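Local atomic coordinates of putative vitamin-B12 independent methionine synthase family protein (Listeria monocytogenes, PDB entry 1YPX), a protein that probably acts as a zinc-dependent methyltransferase of the cobalamin-independent methionine synthase family, in which a methyl group passes from a folate to homocysteine. Residues A[293-298]-A[329-334]; A[138-143]-A[219-224]; A[193-198]-A[254-259]; A[119-124]-A[177-182]. All blocks are in the same frame, centred on the assembly; numbering follows the deposited sequence.

Interaction 1 (A[293-298]-A[329-334]); sequences KIVLGL and RLSPQC
The carbonyl oxygen of Arg329 receives the backbone N of Leu296 at 2.6 Å in a nearly straight bond (169° at the hydrogen), and CA of Val295 makes a longer C-H...O contact with the same oxygen. One step back, Arg329 N donates to Ile294 O at 3.3 Å. One step on, Ser331 N reaches Leu296 O only weakly. These are the rungs of the parallel pairing of the last two strands, 293-299 and 328-332, in the barrel-like parallel sheet; 293-299 is bonded on its other side to strand 268-272. Arg329 and Val295 share one face of the sheet, where CG2 of Val295 packs 3.5 Å from CB of Arg329, the two side chains crossing at about a right angle. With CG1 anti to its backbone N (chi1 -174°), Val295 places that methyl against Ser331, 3.5 Å from OG. The Ser331 hydroxyl itself is bonded to Pro332 O at 2.8 Å. Lys293 lays its aliphatic part over one face of the Arg329 guanidinium, CD 3.8 Å from NE, then bends so that NZ turns to Asp291 O; NE and NH1 of Arg329 are held by Pro6 O and Ser326 O. On the other face of the sheet, Leu330 CD1 meets Leu298 CG at 4.1 Å, beside helix 310-322. Beyond the strand lies Cys334, possibly a zinc ligand with His237 and Cys239.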
loop_
_atom_site.group_PDB
_atom_site.type_symbol
_atom_site.label_atom_id
_atom_site.label_comp_id
_atom_site.label_asym_id
_atom_site.label_seq_id
_atom_site.Cartn_x
_atom_site.Cartn_y
_atom_site.Cartn_z
ATOM N N LYS A 293 5.222 4.524 13.303
ATOM C CA LYS A 293 5.913 5.445 12.411
ATOM C C LYS A 293 5.019 5.855 11.255
ATOM O O LYS A 293 4.346 5.018 10.661
ATOM C CB LYS A 293 7.206 4.805 11.899
ATOM C CG LYS A 293 7.032 3.396 11.358
ATOM C CD LYS A 293 8.352 2.623 11.341
ATOM C CE LYS A 293 8.829 2.250 12.747
ATOM N NZ LYS A 293 7.899 1.330 13.457
ATOM N N ILE A 294 4.993 7.151 10.952
ATOM C CA ILE A 294 4.160 7.643 9.856
ATOM C C ILE A 294 5.015 8.257 8.742
ATOM O O ILE A 294 5.746 9.228 8.937
ATOM C CB ILE A 294 3.097 8.695 10.344
ATOM C CG1 ILE A 294 3.753 10.033 10.601
ATOM C CG2 ILE A 294 2.387 8.229 11.606
ATOM C CD1 ILE A 294 3.468 10.991 9.500
ATOM N N VAL A 295 4.940 7.660 7.567
ATOM C CA VAL A 295 5.692 8.153 6.438
ATOM C C VAL A 295 4.981 9.377 5.882
ATOM O O VAL A 295 3.758 9.372 5.717
ATOM C CB VAL A 295 5.792 7.058 5.373
ATOM C CG1 VAL A 295 6.707 7.490 4.235
ATOM C CG2 VAL A 295 6.283 5.781 6.035
ATOM N N LEU A 296 5.761 10.424 5.616
ATOM C CA LEU A 296 5.267 11.697 5.084
ATOM C C LEU A 296 5.537 11.764 3.578
ATOM O O LEU A 296 6.692 11.826 3.150
ATOM C CB LEU A 296 5.985 12.866 5.787
ATOM C CG LEU A 296 5.858 13.005 7.316
ATOM C CD1 LEU A 296 6.974 13.894 7.855
ATOM C CD2 LEU A 296 4.496 13.580 7.668
ATOM N N GLY A 297 4.477 11.749 2.778
ATOM C CA GLY A 297 4.644 11.797 1.337
ATOM C C GLY A 297 4.737 13.226 0.864
ATOM O O GLY A 297 3.779 13.768 0.308
ATOM N N LEU A 298 5.898 13.838 1.081
ATOM C CA LEU A 298 6.124 15.231 0.704
ATOM C C LEU A 298 6.720 15.429 -0.683
ATOM O O LEU A 298 6.905 16.565 -1.109
ATOM C CB LEU A 298 7.037 15.898 1.734
ATOM C CG LEU A 298 6.689 15.601 3.192
ATOM C CD1 LEU A 298 7.618 16.382 4.117
ATOM C CD2 LEU A 298 5.242 15.969 3.449
ATOM N N ARG A 329 9.028 9.106 8.649
ATOM C CA ARG A 329 9.652 8.656 7.406
ATOM C C ARG A 329 9.234 9.561 6.260
ATOM O O ARG A 329 8.262 10.289 6.370
ATOM C CB ARG A 329 9.261 7.207 7.090
ATOM C CG ARG A 329 10.102 6.132 7.800
ATOM C CD ARG A 329 10.024 6.241 9.292
ATOM N NE ARG A 329 10.819 5.222 9.978
ATOM C CZ ARG A 329 11.391 5.404 11.167
ATOM N NH1 ARG A 329 11.275 6.557 11.803
ATOM N NH2 ARG A 329 12.065 4.426 11.735
ATOM N N LEU A 330 9.986 9.497 5.171
ATOM C CA LEU A 330 9.752 10.305 3.997
ATOM C C LEU A 330 9.477 9.409 2.792
ATOM O O LEU A 330 9.836 8.228 2.781
ATOM C CB LEU A 330 10.992 11.146 3.741
ATOM C CG LEU A 330 10.973 12.086 2.540
ATOM C CD1 LEU A 330 9.892 13.118 2.736
ATOM C CD2 LEU A 330 12.343 12.746 2.385
ATOM N N SER A 331 8.845 9.974 1.771
ATOM C CA SER A 331 8.536 9.219 0.568
ATOM C C SER A 331 7.812 10.147 -0.340
ATOM O O SER A 331 7.486 11.259 0.045
ATOM C CB SER A 331 7.573 8.091 0.872
ATOM O OG SER A 331 6.261 8.620 0.980
ATOM N N PRO A 332 7.558 9.710 -1.573
ATOM C CA PRO A 332 6.824 10.617 -2.458
ATOM C C PRO A 332 5.349 10.480 -2.042
ATOM O O PRO A 332 5.008 9.535 -1.339
ATOM C CB PRO A 332 7.158 10.096 -3.857
ATOM C CG PRO A 332 7.523 8.657 -3.638
ATOM C CD PRO A 332 8.214 8.617 -2.314
ATOM N N GLN A 333 4.497 11.430 -2.426
ATOM C CA GLN A 333 3.080 11.420 -2.037
ATOM C C GLN A 333 2.279 10.139 -2.324
ATOM O O GLN A 333 1.519 9.683 -1.469
ATOM C CB GLN A 333 2.356 12.641 -2.636
ATOM C CG GLN A 333 2.407 12.722 -4.160
ATOM C CD GLN A 333 1.629 13.900 -4.730
ATOM O OE1 GLN A 333 1.852 15.054 -4.353
ATOM N NE2 GLN A 333 0.718 13.611 -5.656
ATOM N N CYS A 334 2.431 9.572 -3.518
ATOM C CA CYS A 334 1.735 8.336 -3.886
ATOM C C CYS A 334 2.708 7.472 -4.683
ATOM O O CYS A 334 3.910 7.756 -4.737
ATOM C CB CYS A 334 0.488 8.626 -4.745
ATOM S SG CYS A 334 -0.644 7.191 -5.013
#

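Interaction 2 (A[138-143]-A[219-224]); sequences PSPAML and NLINEA
Pro140 and Ile221 meet at the centre of an almost wholly apolar contact, their side chains crossing at about a right angle. CG of the proline ring lies 3.5 Å from CD1 of Ile221 and also reaches CB of Ala224, one helical turn beyond Leu220, at 3.9 Å. Leu220 takes the flank of the same ring: its CG is 4.0 Å from Pro140 CG. The first torsion of Leu220 (chi1 172°, CG anti to the backbone N) sends CG out to the proline, and chi2 then turns CD2 to the next residue, where it sits 3.5 Å from CA of Ala141. The Ala141 methyl touches both Leu220 CD2 and Ile221 CD1. The proline ring thus packs against Leu220, Ile221 and Ala224 of helix 213-224, and Tyr169 of helix 158-178 touches both Pro140 and Ala224.

Polar groups enter mainly from the side of 138-143. Ser139 OG lies 3.3 Å from Ile221 CD1, a van der Waals contact, while its hydrogen bond goes to OD1 of Asp188 at the end of the neighbouring strand 183-188. Ser139 O accepts N of Met142 (a selenomethionine) at 2.8 Å in the turn leading into helix 141-146. In the TIM-barrel-like fold this is the loop following strand 132-138, packed against helix 213-224, which lies between strands 183-188 and 233-238. With the Ser139 hydroxyl engaged by Asp188 and no hydrogen bond between the two segments, the contact itself rests on close, buried hydrocarbon packing and the shapes of the side chains involved.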
loop_
_atom_site.group_PDB
_atom_site.type_symbol
_atom_site.label_atom_id
_atom_site.label_comp_id
_atom_site.label_asym_id
_atom_site.label_seq_id
_atom_site.Cartn_x
_atom_site.Cartn_y
_atom_site.Cartn_z
ATOM N N PRO A 138 -4.851 -4.454 -1.600
ATOM C CA PRO A 138 -5.835 -3.488 -1.110
ATOM C C PRO A 138 -6.232 -3.859 0.295
ATOM O O PRO A 138 -6.082 -5.010 0.721
ATOM C CB PRO A 138 -7.006 -3.641 -2.081
ATOM C CG PRO A 138 -6.849 -5.040 -2.600
ATOM C CD PRO A 138 -5.354 -5.136 -2.802
ATOM N N SER A 139 -6.735 -2.865 1.005
ATOM C CA SER A 139 -7.203 -3.012 2.366
ATOM C C SER A 139 -8.486 -3.835 2.362
ATOM O O SER A 139 -9.282 -3.750 1.437
ATOM C CB SER A 139 -7.483 -1.623 2.937
ATOM O OG SER A 139 -8.021 -1.696 4.240
ATOM N N PRO A 140 -8.711 -4.647 3.396
ATOM C CA PRO A 140 -9.955 -5.419 3.361
ATOM C C PRO A 140 -11.205 -4.528 3.270
ATOM O O PRO A 140 -12.209 -4.926 2.693
ATOM C CB PRO A 140 -9.890 -6.237 4.654
ATOM C CG PRO A 140 -9.122 -5.362 5.572
ATOM C CD PRO A 140 -8.017 -4.819 4.683
ATOM N N ALA A 141 -11.124 -3.317 3.816
ATOM C CA ALA A 141 -12.247 -2.390 3.791
ATOM C C ALA A 141 -12.513 -1.901 2.377
ATOM O O ALA A 141 -13.517 -1.238 2.118
ATOM C CB ALA A 141 -11.975 -1.201 4.711
HETATM N N MSE A 142 -11.602 -2.216 1.467
HETATM C CA MSE A 142 -11.753 -1.810 0.077
HETATM C C MSE A 142 -12.792 -2.684 -0.627
HETATM O O MSE A 142 -13.418 -2.258 -1.601
HETATM C CB MSE A 142 -10.402 -1.887 -0.642
HETATM C CG MSE A 142 -9.505 -0.687 -0.377
HETATM SE SE MSE A 142 -9.888 0.838 -1.549
HETATM C CE MSE A 142 -11.538 1.482 -0.780
ATOM N N LEU A 143 -12.982 -3.901 -0.117
ATOM C CA LEU A 143 -13.954 -4.836 -0.681
ATOM C C LEU A 143 -15.343 -4.474 -0.201
ATOM O O LEU A 143 -16.315 -4.539 -0.956
ATOM C CB LEU A 143 -13.646 -6.276 -0.252
ATOM C CG LEU A 143 -14.604 -7.351 -0.773
ATOM C CD1 LEU A 143 -14.715 -7.248 -2.273
ATOM C CD2 LEU A 143 -14.111 -8.720 -0.384
ATOM N N ASN A 219 -12.420 -1.943 12.998
ATOM C CA ASN A 219 -12.556 -3.283 13.550
ATOM C C ASN A 219 -12.246 -4.334 12.493
ATOM O O ASN A 219 -11.720 -5.402 12.801
ATOM C CB ASN A 219 -13.974 -3.484 14.087
ATOM C CG ASN A 219 -14.301 -2.541 15.231
ATOM O OD1 ASN A 219 -13.712 -2.628 16.307
ATOM N ND2 ASN A 219 -15.239 -1.631 14.998
ATOM N N LEU A 220 -12.579 -4.026 11.245
ATOM C CA LEU A 220 -12.321 -4.940 10.135
ATOM C C LEU A 220 -10.818 -5.120 9.933
ATOM O O LEU A 220 -10.326 -6.247 9.797
ATOM C CB LEU A 220 -12.946 -4.396 8.851
ATOM C CG LEU A 220 -12.602 -5.155 7.568
ATOM C CD1 LEU A 220 -12.971 -6.629 7.706
ATOM C CD2 LEU A 220 -13.345 -4.524 6.397
ATOM N N ILE A 221 -10.106 -3.991 9.924
ATOM C CA ILE A 221 -8.666 -3.967 9.738
ATOM C C ILE A 221 -7.944 -4.654 10.885
ATOM O O ILE A 221 -7.144 -5.566 10.668
ATOM C CB ILE A 221 -8.111 -2.534 9.688
ATOM C CG1 ILE A 221 -8.875 -1.682 8.668
ATOM C CG2 ILE A 221 -6.622 -2.584 9.420
ATOM C CD1 ILE A 221 -9.063 -2.324 7.327
ATOM N N ASN A 222 -8.210 -4.215 12.110
ATOM C CA ASN A 222 -7.528 -4.821 13.250
ATOM C C ASN A 222 -7.757 -6.326 13.274
ATOM O O ASN A 222 -6.834 -7.095 13.545
ATOM C CB ASN A 222 -7.980 -4.187 14.578
ATOM C CG ASN A 222 -7.457 -2.759 14.761
ATOM O OD1 ASN A 222 -6.296 -2.461 14.453
ATOM N ND2 ASN A 222 -8.313 -1.875 15.279
ATOM N N GLU A 223 -8.981 -6.746 12.977
ATOM C CA GLU A 223 -9.286 -8.170 12.963
ATOM C C GLU A 223 -8.522 -8.886 11.851
ATOM O O GLU A 223 -7.971 -9.969 12.063
ATOM C CB GLU A 223 -10.785 -8.406 12.773
ATOM C CG GLU A 223 -11.164 -9.862 12.915
ATOM C CD GLU A 223 -12.610 -10.139 12.578
ATOM O OE1 GLU A 223 -12.982 -11.343 12.605
ATOM O OE2 GLU A 223 -13.371 -9.171 12.290
ATOM N N ALA A 224 -8.500 -8.272 10.668
ATOM C CA ALA A 224 -7.808 -8.827 9.510
ATOM C C ALA A 224 -6.326 -9.058 9.784
ATOM O O ALA A 224 -5.735 -10.010 9.272
ATOM C CB ALA A 224 -7.970 -7.897 8.313
#

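Interaction 3 (A[193-198]-A[254-259]); sequences YLCSDE and GPVAET
Val256 spreads its two methyls over neighbouring residues of the facing loop, CG1 on Leu194 and CG2 on Cys195. Both segments belong to the TIM-barrel-like fold: 193-198 runs on from the end of the short helix 190-193, after strand 183-188, whereas 254-259 comes after strand 233-238 and runs into the first residues of helix 258-261. Each contributes an inverse gamma turn, one centred on Leu194 and the other on Val256, so the two residues that face each other both sit at sharp bends of the chain. The second turn is closed by the bond from Ala257 N to Pro255 O, at 2.7 Å.

The leucine and valine side chains meet at a slant. Val256 CG1 lies 3.8 Å from Leu194 CG and nearly as close to CD1, packing alongside the CG-CD1 arm of the leucine. Leu194 has CG between its backbone N and carbonyl carbon (chi1 55°), which brings the branch across to the valine although CB itself does not aim there. Cys195 offers sulfur instead of carbon: SG is 3.7 Å from Val256 CG2, an apolar contact. Trp191 and Gln214 also touch Val256, extending the patch to helices 190-193 and 213-224. The pyrrolidine ring of Pro255 leans on backbone, with its CG 3.9 Å from Leu194 O and 4.0 Å from Cys195 CA.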
loop_
_atom_site.group_PDB
_atom_site.type_symbol
_atom_site.label_atom_id
_atom_site.label_comp_id
_atom_site.label_asym_id
_atom_site.label_seq_id
_atom_site.Cartn_x
_atom_site.Cartn_y
_atom_site.Cartn_z
ATOM N N TYR A 193 -12.694 9.252 1.167
ATOM C CA TYR A 193 -14.072 9.587 0.837
ATOM C C TYR A 193 -14.807 10.301 1.963
ATOM O O TYR A 193 -15.438 11.334 1.741
ATOM C CB TYR A 193 -14.844 8.334 0.439
ATOM C CG TYR A 193 -14.456 7.800 -0.917
ATOM C CD1 TYR A 193 -13.316 7.010 -1.079
ATOM C CD2 TYR A 193 -15.229 8.089 -2.043
ATOM C CE1 TYR A 193 -12.957 6.514 -2.331
ATOM C CE2 TYR A 193 -14.880 7.601 -3.298
ATOM C CZ TYR A 193 -13.745 6.812 -3.435
ATOM O OH TYR A 193 -13.415 6.306 -4.670
ATOM N N LEU A 194 -14.736 9.749 3.170
ATOM C CA LEU A 194 -15.395 10.368 4.313
ATOM C C LEU A 194 -14.500 11.418 4.970
ATOM O O LEU A 194 -14.381 11.464 6.197
ATOM C CB LEU A 194 -15.798 9.306 5.344
ATOM C CG LEU A 194 -14.747 8.342 5.908
ATOM C CD1 LEU A 194 -15.289 7.664 7.156
ATOM C CD2 LEU A 194 -14.377 7.306 4.866
ATOM N N CYS A 195 -13.876 12.261 4.147
ATOM C CA CYS A 195 -12.986 13.318 4.636
ATOM C C CYS A 195 -13.538 14.725 4.415
ATOM O O CYS A 195 -13.116 15.674 5.080
ATOM C CB CYS A 195 -11.614 13.222 3.958
ATOM S SG CYS A 195 -10.544 11.872 4.510
ATOM N N SER A 196 -14.474 14.856 3.476
ATOM C CA SER A 196 -15.071 16.150 3.156
ATOM C C SER A 196 -16.334 16.006 2.308
ATOM O O SER A 196 -16.850 14.902 2.134
ATOM C CB SER A 196 -14.055 17.019 2.409
ATOM O OG SER A 196 -13.600 16.373 1.230
ATOM N N ASP A 197 -16.814 17.134 1.781
ATOM C CA ASP A 197 -18.016 17.184 0.942
ATOM C C ASP A 197 -19.191 16.411 1.538
ATOM O O ASP A 197 -19.521 16.581 2.713
ATOM C CB ASP A 197 -17.709 16.660 -0.472
ATOM C CG ASP A 197 -17.231 17.757 -1.418
ATOM O OD1 ASP A 197 -18.068 18.566 -1.874
ATOM O OD2 ASP A 197 -16.016 17.810 -1.705
ATOM N N GLU A 198 -19.818 15.567 0.725
ATOM C CA GLU A 198 -20.959 14.776 1.174
ATOM C C GLU A 198 -22.040 15.695 1.740
ATOM O O GLU A 198 -22.162 16.853 1.332
ATOM C CB GLU A 198 -20.519 13.765 2.242
ATOM C CG GLU A 198 -19.646 12.637 1.713
ATOM C CD GLU A 198 -20.420 11.663 0.845
ATOM O OE1 GLU A 198 -21.317 10.982 1.379
ATOM O OE2 GLU A 198 -20.135 11.580 -0.368
ATOM N N GLY A 254 -8.371 15.305 9.100
ATOM C CA GLY A 254 -8.717 15.503 10.498
ATOM C C GLY A 254 -9.717 14.516 11.058
ATOM O O GLY A 254 -9.509 13.979 12.149
ATOM N N PRO A 255 -10.824 14.262 10.344
ATOM C CA PRO A 255 -11.828 13.313 10.836
ATOM C C PRO A 255 -11.260 11.914 11.061
ATOM O O PRO A 255 -11.142 11.453 12.203
ATOM C CB PRO A 255 -12.895 13.341 9.741
ATOM C CG PRO A 255 -12.117 13.714 8.510
ATOM C CD PRO A 255 -11.202 14.787 9.020
ATOM N N VAL A 256 -10.906 11.249 9.965
ATOM C CA VAL A 256 -10.346 9.906 10.018
ATOM C C VAL A 256 -8.908 9.943 10.487
ATOM O O VAL A 256 -8.026 9.385 9.849
ATOM C CB VAL A 256 -10.405 9.225 8.636
ATOM C CG1 VAL A 256 -11.857 9.056 8.212
ATOM C CG2 VAL A 256 -9.644 10.053 7.608
ATOM N N ALA A 257 -8.681 10.602 11.615
ATOM C CA ALA A 257 -7.342 10.719 12.162
ATOM C C ALA A 257 -7.307 10.201 13.588
ATOM O O ALA A 257 -6.243 9.876 14.115
ATOM C CB ALA A 257 -6.896 12.163 12.126
ATOM N N GLU A 258 -8.481 10.124 14.209
ATOM C CA GLU A 258 -8.598 9.651 15.586
ATOM C C GLU A 258 -8.481 8.135 15.656
ATOM O O GLU A 258 -7.626 7.599 16.363
ATOM C CB GLU A 258 -9.943 10.084 16.167
ATOM C CG GLU A 258 -10.274 11.549 15.921
ATOM C CD GLU A 258 -9.307 12.504 16.609
ATOM O OE1 GLU A 258 -8.097 12.463 16.283
ATOM O OE2 GLU A 258 -9.762 13.294 17.469
ATOM N N THR A 259 -9.348 7.454 14.910
ATOM C CA THR A 259 -9.373 5.993 14.873
ATOM C C THR A 259 -8.223 5.418 14.041
ATOM O O THR A 259 -7.823 4.268 14.229
ATOM C CB THR A 259 -10.715 5.478 14.292
ATOM O OG1 THR A 259 -10.645 5.460 12.861
ATOM C CG2 THR A 259 -11.866 6.395 14.715
#

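Interaction 4 (A[119-124]-A[177-182]); sequences DFIFLK and YDAGCR
The ring of Phe120 lies against Ala179, Gly180 and Cys181, with Cys181 lying over one of its faces. CB of Cys181 stands 3.7 Å from the ring centroid and 28° off the normal, a CH-pi contact, and SG approaches more obliquely at 4.2 Å from the same centroid. Here helix 116-127 packs against the end of helix 158-178, where a Schellman motif turns the chain toward strand 183-188 of the TIM-barrel-like sheet. Gly180 carries the positive phi of that motif, and its N bonds back to Tyr177 O; the matching bond from Cys181 N is weak.

Phe120 enters because CG is anti to its backbone N (chi1 178°), swinging the ring off the helix and into the turn, where Phe176 and residues of strand 132-138 also touch it. The edge of the ring meets Ala179: CD2 lies 3.8 Å from the alanine CB, and the Ala179 carbonyl oxygen is near the ring plane. Further out, Ile121 CG1 reaches the same alanine CB at 4.3 Å.

Lys124 forms the polar edge. Its CB lies over the rim of the Phe120 face opposite the cysteine, and the chain, bent at chi2, runs on to the turn. The like charge of Arg182 lies nearby but is paired with Asp231 in a salt bridge. At the outer end, Lys124 NZ donates to Gly180 O at 2.8 Å, in the carbonyl plane and on a lone pair, with a C=O...N angle of 142°.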
loop_
_atom_site.group_PDB
_atom_site.type_symbol
_atom_site.label_atom_id
_atom_site.label_comp_id
_atom_site.label_asym_id
_atom_site.label_seq_id
_atom_site.Cartn_x
_atom_site.Cartn_y
_atom_site.Cartn_z
ATOM N N ASP A 119 3.705 -14.517 -7.317
ATOM C CA ASP A 119 4.224 -13.218 -7.769
ATOM C C ASP A 119 5.152 -12.668 -6.682
ATOM O O ASP A 119 6.098 -11.946 -6.983
ATOM C CB ASP A 119 3.104 -12.188 -8.048
ATOM C CG ASP A 119 2.080 -12.670 -9.077
ATOM O OD1 ASP A 119 2.384 -13.577 -9.887
ATOM O OD2 ASP A 119 0.957 -12.114 -9.085
ATOM N N PHE A 120 4.887 -13.011 -5.422
ATOM C CA PHE A 120 5.756 -12.529 -4.355
ATOM C C PHE A 120 7.065 -13.318 -4.380
ATOM O O PHE A 120 8.155 -12.736 -4.412
ATOM C CB PHE A 120 5.108 -12.674 -2.987
ATOM C CG PHE A 120 5.997 -12.223 -1.880
ATOM C CD1 PHE A 120 6.317 -10.873 -1.745
ATOM C CD2 PHE A 120 6.599 -13.152 -1.031
ATOM C CE1 PHE A 120 7.229 -10.450 -0.790
ATOM C CE2 PHE A 120 7.514 -12.743 -0.071
ATOM C CZ PHE A 120 7.836 -11.386 0.053
ATOM N N ILE A 121 6.943 -14.643 -4.365
ATOM C CA ILE A 121 8.086 -15.537 -4.427
ATOM C C ILE A 121 9.007 -15.049 -5.558
ATOM O O ILE A 121 10.229 -15.009 -5.409
ATOM C CB ILE A 121 7.624 -16.993 -4.724
ATOM C CG1 ILE A 121 6.764 -17.515 -3.584
ATOM C CG2 ILE A 121 8.810 -17.911 -4.902
ATOM C CD1 ILE A 121 6.066 -18.821 -3.913
ATOM N N PHE A 122 8.420 -14.672 -6.687
ATOM C CA PHE A 122 9.225 -14.186 -7.802
ATOM C C PHE A 122 9.970 -12.918 -7.429
ATOM O O PHE A 122 11.175 -12.819 -7.636
ATOM C CB PHE A 122 8.356 -13.875 -9.006
ATOM C CG PHE A 122 9.121 -13.317 -10.154
ATOM C CD1 PHE A 122 9.809 -14.159 -11.010
ATOM C CD2 PHE A 122 9.173 -11.943 -10.369
ATOM C CE1 PHE A 122 10.538 -13.646 -12.072
ATOM C CE2 PHE A 122 9.903 -11.417 -11.433
ATOM C CZ PHE A 122 10.588 -12.269 -12.288
ATOM N N LEU A 123 9.232 -11.939 -6.909
ATOM C CA LEU A 123 9.809 -10.674 -6.496
ATOM C C LEU A 123 10.896 -10.938 -5.484
ATOM O O LEU A 123 12.020 -10.489 -5.648
ATOM C CB LEU A 123 8.756 -9.777 -5.846
ATOM C CG LEU A 123 9.398 -8.546 -5.187
ATOM C CD1 LEU A 123 9.505 -7.455 -6.215
ATOM C CD2 LEU A 123 8.618 -8.069 -3.967
ATOM N N LYS A 124 10.543 -11.663 -4.427
ATOM C CA LYS A 124 11.482 -11.983 -3.368
ATOM C C LYS A 124 12.775 -12.520 -3.959
ATOM O O LYS A 124 13.867 -12.180 -3.503
ATOM C CB LYS A 124 10.876 -13.019 -2.434
ATOM C CG LYS A 124 11.832 -13.535 -1.391
ATOM C CD LYS A 124 11.480 -13.014 -0.046
ATOM C CE LYS A 124 12.403 -13.585 0.997
ATOM N NZ LYS A 124 12.221 -12.858 2.297
ATOM N N TYR A 177 3.245 -14.331 4.490
ATOM C CA TYR A 177 4.323 -14.491 5.448
ATOM C C TYR A 177 5.077 -15.764 5.108
ATOM O O TYR A 177 6.281 -15.734 4.881
ATOM C CB TYR A 177 3.782 -14.583 6.869
ATOM C CG TYR A 177 4.877 -14.714 7.886
ATOM C CD1 TYR A 177 5.535 -13.596 8.385
ATOM C CD2 TYR A 177 5.277 -15.966 8.336
ATOM C CE1 TYR A 177 6.568 -13.726 9.317
ATOM C CE2 TYR A 177 6.302 -16.104 9.260
ATOM C CZ TYR A 177 6.942 -14.988 9.748
ATOM O OH TYR A 177 7.957 -15.153 10.668
ATOM N N ASP A 178 4.355 -16.878 5.053
ATOM C CA ASP A 178 4.962 -18.170 4.745
ATOM C C ASP A 178 5.811 -18.095 3.485
ATOM O O ASP A 178 6.865 -18.735 3.398
ATOM C CB ASP A 178 3.881 -19.235 4.559
ATOM C CG ASP A 178 2.935 -19.322 5.739
ATOM O OD1 ASP A 178 1.908 -20.026 5.626
ATOM O OD2 ASP A 178 3.210 -18.692 6.784
ATOM N N ALA A 179 5.346 -17.324 2.505
ATOM C CA ALA A 179 6.059 -17.163 1.241
ATOM C C ALA A 179 7.339 -16.377 1.465
ATOM O O ALA A 179 8.192 -16.281 0.576
ATOM C CB ALA A 179 5.176 -16.452 0.228
ATOM N N GLY A 180 7.459 -15.812 2.665
ATOM C CA GLY A 180 8.638 -15.040 3.019
ATOM C C GLY A 180 8.488 -13.523 3.035
ATOM O O GLY A 180 9.483 -12.812 2.975
ATOM N N CYS A 181 7.262 -13.023 3.131
ATOM C CA CYS A 181 7.037 -11.593 3.138
ATOM C C CYS A 181 7.144 -11.023 4.545
ATOM O O CYS A 181 6.498 -11.514 5.472
ATOM C CB CYS A 181 5.662 -11.284 2.548
ATOM S SG CYS A 181 5.310 -9.526 2.257
ATOM N N ARG A 182 7.957 -9.979 4.706
ATOM C CA ARG A 182 8.145 -9.342 6.012
ATOM C C ARG A 182 7.802 -7.877 5.967
ATOM O O ARG A 182 8.100 -7.142 6.904
ATOM C CB ARG A 182 9.587 -9.511 6.495
ATOM C CG ARG A 182 9.703 -10.456 7.675
ATOM C CD ARG A 182 8.968 -11.734 7.353
ATOM N NE ARG A 182 9.633 -12.913 7.866
ATOM C CZ ARG A 182 9.215 -14.146 7.622
ATOM N NH1 ARG A 182 8.134 -14.331 6.875
ATOM N NH2 ARG A 182 9.876 -15.186 8.122
#

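In the fold
All four contacts belong to one TIM-barrel-like domain. Interaction 1 lies within the parallel sheet, joining its last two strands. Interactions 2 and 3 involve loops that leave the C-terminal ends of strands 132-138, 183-188 and 233-238; their centres are about 17 Å apart and their nearest atoms about 5 Å, and helix 213-224 borders both. Interaction 4 joins helix 116-127 to the C-terminal end of helix 158-178 and the turn after it, where strand 183-188 begins, its centre about 34 Å from that of interaction 3, across the middle of the chain. Along the sequence interaction 2 interlaces with both 3 and 4, whereas interaction 1 follows all of them.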